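Local structure of surface glycoprotein (Trypanosoma brucei, 5KLH) at residues A[19-24]-A[52-57]; A[43-48]-A[207-212]. The protein is a surface antigen of the insect (procyclic) stage of the parasite, represented by its bilobed ectodomain, and may act as a sensor. All blocks are in the same frame, centred on the assembly; numbering follows the deposited sequence.

Contact 1. Residues A[19-24]-A[52-57]; sequences SAFDPK and SIPSVY
Phe21 reaches across to the backbone of strand residues Pro54 to Val56. It is the first residue after helix 12-20 to leave helical geometry. Its CG lies anti to the backbone N (chi1 -180°), and this sends the ring from the end of the helix to the strand. The far end of the ring does the touching. Phe21 CE2 lies 3.8 Å from Pro54 O, and Phe21 CZ lies 4.0 Å from Val56 N. The ring meets these backbone atoms obliquely.

The tight part of the contact is at Val56. Its CG2 branch takes both apolar partners from the other segment. Pro23 CB comes to 3.7 Å from Val56 CG2, and Phe21 CZ sits 4.2 Å from the same methyl. The side chains of Phe21 and Val56 cross at about a right angle. Within 19-24 the chain folds back over the ring, and Pro23 N stands above the centre of one ring face. Pro208 of helix 208-215 also touches Phe21, and Leu26 touches both Phe21 and Val56.

The other side is looser. Pro54 is exposed, and its CG approaches Phe21 CD2 only to 4.4 Å. Asp22 and Lys24 lie on the solvent side. Asp22 OD1 accepts from Lys24 N at 3.2 Å and forms an Asx turn. The amide comes from above the carboxylate plane, 50° out of it. This bond stays within the turn that carries Pro23.

No hydrogen bond joins the two segments. Val56 N is satisfied by Asp207 OD1, and Ser55 OG bonds to Asp207 OD2 and Gln43 NE2. The chemistry implies a van der Waals, mainly apolar contact between the segments, while Val56 N and Ser55 OG find hydrogen bonds at Asp207.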
# COMPACT_ATOMS: atom_id res chain seq x y z
N SER A 19 18.51 -6.79 -10.56
CA SER A 19 19.36 -6.92 -11.74
C SER A 19 18.71 -6.39 -13.01
O SER A 19 19.37 -5.83 -13.87
CB SER A 19 19.75 -8.38 -11.95
OG SER A 19 20.46 -8.86 -10.83
N ALA A 20 17.40 -6.60 -13.11
CA ALA A 20 16.63 -6.17 -14.28
C ALA A 20 16.27 -4.68 -14.27
O ALA A 20 15.88 -4.14 -15.31
CB ALA A 20 15.37 -6.99 -14.40
N PHE A 21 16.40 -4.02 -13.12
CA PHE A 21 15.97 -2.63 -12.96
C PHE A 21 16.85 -1.68 -13.77
O PHE A 21 18.07 -1.63 -13.58
CB PHE A 21 15.98 -2.24 -11.47
CG PHE A 21 15.54 -0.82 -11.19
CD1 PHE A 21 14.32 -0.33 -11.64
CD2 PHE A 21 16.35 0.01 -10.41
CE1 PHE A 21 13.92 0.97 -11.34
CE2 PHE A 21 15.96 1.30 -10.11
CZ PHE A 21 14.75 1.79 -10.57
N ASP A 22 16.21 -0.94 -14.67
CA ASP A 22 16.87 0.09 -15.47
C ASP A 22 16.26 1.45 -15.16
O ASP A 22 15.17 1.77 -15.63
CB ASP A 22 16.73 -0.25 -16.96
CG ASP A 22 17.32 0.81 -17.89
OD1 ASP A 22 18.11 1.67 -17.42
OD2 ASP A 22 17.01 0.76 -19.10
N PRO A 23 16.95 2.25 -14.33
CA PRO A 23 16.43 3.55 -13.90
C PRO A 23 16.65 4.66 -14.91
O PRO A 23 16.12 5.75 -14.73
CB PRO A 23 17.22 3.82 -12.61
CG PRO A 23 18.53 3.16 -12.87
CD PRO A 23 18.19 1.90 -13.62
N LYS A 24 17.44 4.40 -15.95
CA LYS A 24 17.78 5.43 -16.92
C LYS A 24 16.57 6.13 -17.55
O LYS A 24 16.55 7.36 -17.63
CB LYS A 24 18.68 4.82 -18.00
CG LYS A 24 19.99 4.34 -17.37
CD LYS A 24 21.02 3.83 -18.37
CE LYS A 24 22.43 4.28 -17.96
NZ LYS A 24 22.66 4.10 -16.49
N SER A 52 23.13 -1.81 -0.37
CA SER A 52 22.35 -0.66 -0.82
C SER A 52 21.80 -0.87 -2.22
O SER A 52 22.54 -1.23 -3.14
CB SER A 52 23.22 0.60 -0.78
OG SER A 52 23.47 0.98 0.57
N ILE A 53 20.49 -0.65 -2.38
CA ILE A 53 19.76 -0.98 -3.60
C ILE A 53 19.11 0.27 -4.16
O ILE A 53 18.40 0.95 -3.43
CB ILE A 53 18.65 -2.03 -3.32
CG1 ILE A 53 19.20 -3.23 -2.54
CG2 ILE A 53 17.96 -2.45 -4.62
CD1 ILE A 53 20.20 -4.05 -3.29
N PRO A 54 19.35 0.59 -5.44
CA PRO A 54 18.77 1.81 -6.01
C PRO A 54 17.26 1.73 -6.18
O PRO A 54 16.70 0.66 -6.42
CB PRO A 54 19.45 1.93 -7.38
CG PRO A 54 19.81 0.55 -7.73
CD PRO A 54 20.13 -0.16 -6.43
N SER A 55 16.62 2.89 -6.08
CA SER A 55 15.17 3.01 -6.26
C SER A 55 14.97 4.42 -6.77
O SER A 55 15.63 5.34 -6.30
CB SER A 55 14.43 2.76 -4.94
OG SER A 55 13.05 3.11 -5.03
N VAL A 56 14.07 4.58 -7.74
CA VAL A 56 13.90 5.88 -8.37
C VAL A 56 12.42 6.17 -8.52
O VAL A 56 11.67 5.33 -9.01
CB VAL A 56 14.58 5.93 -9.76
CG1 VAL A 56 14.35 7.29 -10.39
CG2 VAL A 56 16.07 5.65 -9.64
N TYR A 57 11.99 7.35 -8.08
CA TYR A 57 10.59 7.74 -8.25
C TYR A 57 10.53 9.22 -8.60
O TYR A 57 11.52 9.94 -8.45
CB TYR A 57 9.79 7.44 -6.98
CG TYR A 57 10.32 8.09 -5.72
CD1 TYR A 57 11.28 7.45 -4.95
CD2 TYR A 57 9.83 9.32 -5.29
CE1 TYR A 57 11.77 8.04 -3.79
CE2 TYR A 57 10.31 9.91 -4.14
CZ TYR A 57 11.28 9.26 -3.40
OH TYR A 57 11.75 9.85 -2.25

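Contact 2. Residues A[43-48]-A[207-212]; sequences QSLSVA and DPFIAL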
# COMPACT_ATOMS: atom_id res chain seq x y z
N GLN A 43 16.72 7.21 -4.43
CA GLN A 43 16.89 6.79 -3.05
C GLN A 43 17.65 5.46 -3.03
O GLN A 43 17.81 4.79 -4.06
CB GLN A 43 15.53 6.65 -2.34
CG GLN A 43 14.61 5.53 -2.92
CD GLN A 43 13.25 5.41 -2.20
OE1 GLN A 43 13.04 6.03 -1.16
NE2 GLN A 43 12.33 4.59 -2.77
N SER A 44 18.12 5.09 -1.85
CA SER A 44 18.78 3.81 -1.68
C SER A 44 18.08 3.04 -0.59
O SER A 44 17.83 3.57 0.49
CB SER A 44 20.28 3.99 -1.34
OG SER A 44 20.98 4.49 -2.46
N LEU A 45 17.75 1.79 -0.89
CA LEU A 45 17.20 0.89 0.10
C LEU A 45 18.37 0.16 0.74
O LEU A 45 19.37 -0.10 0.08
CB LEU A 45 16.24 -0.10 -0.55
CG LEU A 45 15.24 0.51 -1.52
CD1 LEU A 45 14.42 -0.58 -2.18
CD2 LEU A 45 14.32 1.51 -0.79
N SER A 46 18.25 -0.16 2.01
CA SER A 46 19.26 -0.99 2.64
C SER A 46 18.62 -2.33 2.94
O SER A 46 17.71 -2.39 3.76
CB SER A 46 19.80 -0.37 3.94
OG SER A 46 20.28 0.95 3.75
N VAL A 47 19.09 -3.38 2.29
CA VAL A 47 18.58 -4.73 2.52
C VAL A 47 19.66 -5.62 3.11
O VAL A 47 20.69 -5.83 2.48
CB VAL A 47 18.05 -5.35 1.22
CG1 VAL A 47 17.41 -6.70 1.49
CG2 VAL A 47 17.05 -4.41 0.56
N ALA A 48 19.41 -6.14 4.30
CA ALA A 48 20.38 -6.97 5.01
C ALA A 48 20.89 -8.10 4.13
O ALA A 48 20.10 -8.90 3.60
CB ALA A 48 19.78 -7.52 6.28
N ASP A 207 10.48 -1.27 -10.02
CA ASP A 207 11.36 -0.68 -9.00
C ASP A 207 11.66 -1.65 -7.87
O ASP A 207 10.79 -2.39 -7.44
CB ASP A 207 10.74 0.59 -8.41
CG ASP A 207 11.76 1.44 -7.71
OD1 ASP A 207 12.36 2.28 -8.40
OD2 ASP A 207 11.96 1.26 -6.48
N PRO A 208 12.91 -1.64 -7.37
CA PRO A 208 13.22 -2.53 -6.26
C PRO A 208 12.41 -2.23 -5.00
O PRO A 208 12.24 -3.12 -4.15
CB PRO A 208 14.71 -2.26 -6.03
CG PRO A 208 15.23 -1.93 -7.40
CD PRO A 208 14.12 -1.05 -7.97
N PHE A 209 11.92 -1.01 -4.85
CA PHE A 209 11.06 -0.69 -3.71
C PHE A 209 9.81 -1.59 -3.74
O PHE A 209 9.39 -2.14 -2.72
CB PHE A 209 10.67 0.79 -3.72
CG PHE A 209 9.76 1.21 -2.59
CD1 PHE A 209 8.38 1.15 -2.72
CD2 PHE A 209 10.28 1.70 -1.41
CE1 PHE A 209 7.54 1.53 -1.70
CE2 PHE A 209 9.45 2.10 -0.37
CZ PHE A 209 8.07 2.01 -0.52
N ILE A 210 9.21 -1.72 -4.92
CA ILE A 210 8.01 -2.54 -5.07
C ILE A 210 8.37 -4.02 -4.94
O ILE A 210 7.68 -4.77 -4.24
CB ILE A 210 7.31 -2.25 -6.40
CG1 ILE A 210 6.67 -0.85 -6.36
CG2 ILE A 210 6.28 -3.33 -6.71
CD1 ILE A 210 6.10 -0.38 -7.68
N ALA A 211 9.46 -4.44 -5.58
CA ALA A 211 9.93 -5.82 -5.44
C ALA A 211 10.19 -6.21 -3.98
O ALA A 211 9.82 -7.30 -3.55
CB ALA A 211 11.18 -6.03 -6.27
N LEU A 212 10.83 -5.32 -3.21
CA LEU A 212 11.07 -5.58 -1.80
C LEU A 212 9.76 -5.68 -1.02
O LEU A 212 9.60 -6.58 -0.20
CB LEU A 212 11.98 -4.49 -1.22
CG LEU A 212 12.52 -4.72 0.19
CD1 LEU A 212 13.40 -5.98 0.20
CD2 LEU A 212 13.32 -3.50 0.65
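Leu45 and Val47 of strand 36-47 make the apolar contacts with the start of helix 208-215. The two methyls of Leu45 split their work. Leu45 CD1 presses on the helix backbone, 3.7 Å from Phe209 N. Leu45 CD2 comes to the edge of the Phe209 ring, near its plane, 4.1 Å from Phe209 CD2. Further along, Val47 CG2 meets Leu212 CD2 at 3.8 Å. These two side chains lie side by side, pointing opposite ways.

The amide contact is at Gln43. Its chi1 of 64° tucks CG over the backbone, flanked by N and C, and the extended chain carries Gln43 NE2 to 3.8 Å from Phe209 CD2. The amide and ring planes are 23° apart. NE2 is held by Ser55 OG, and the Phe209 ring stacks with Tyr203.

No hydrogen bond crosses between the two segments. Asp207 OD2 accepts from Phe209 N at 2.8 Å, on the anti side and tilted out of the carboxylate plane. The same carboxylate reaches strand 51-63.

The arrangement is an N-capped helix packed on a beta-sheet. The axes of 208-212 and 43-47 come within 10.0 Å, their directions 29° apart, and alternate strand residues 43, 45 and 47 face the helix.

From the N terminus, helix 12-20 comes first, and contact 1 joins the residues after it to strand 51-63. This closes a loop that contains the whole of strand 36-47. Contact 2 starts within that loop and closes a much longer one, on to helix 208-215 near the C-terminal end. The two loops therefore cross. Strands 36-47 and 51-63 are antiparallel neighbours, and Leu45 N is 2.7 Å from Ile53 O, a probable hydrogen bond. Asp207, the N-cap of the helix in contact 2, also binds the strand of contact 1. Together they tie the segment after helix 12-20 and the C-terminal helix 208-215 to neighbouring strands of the sheet.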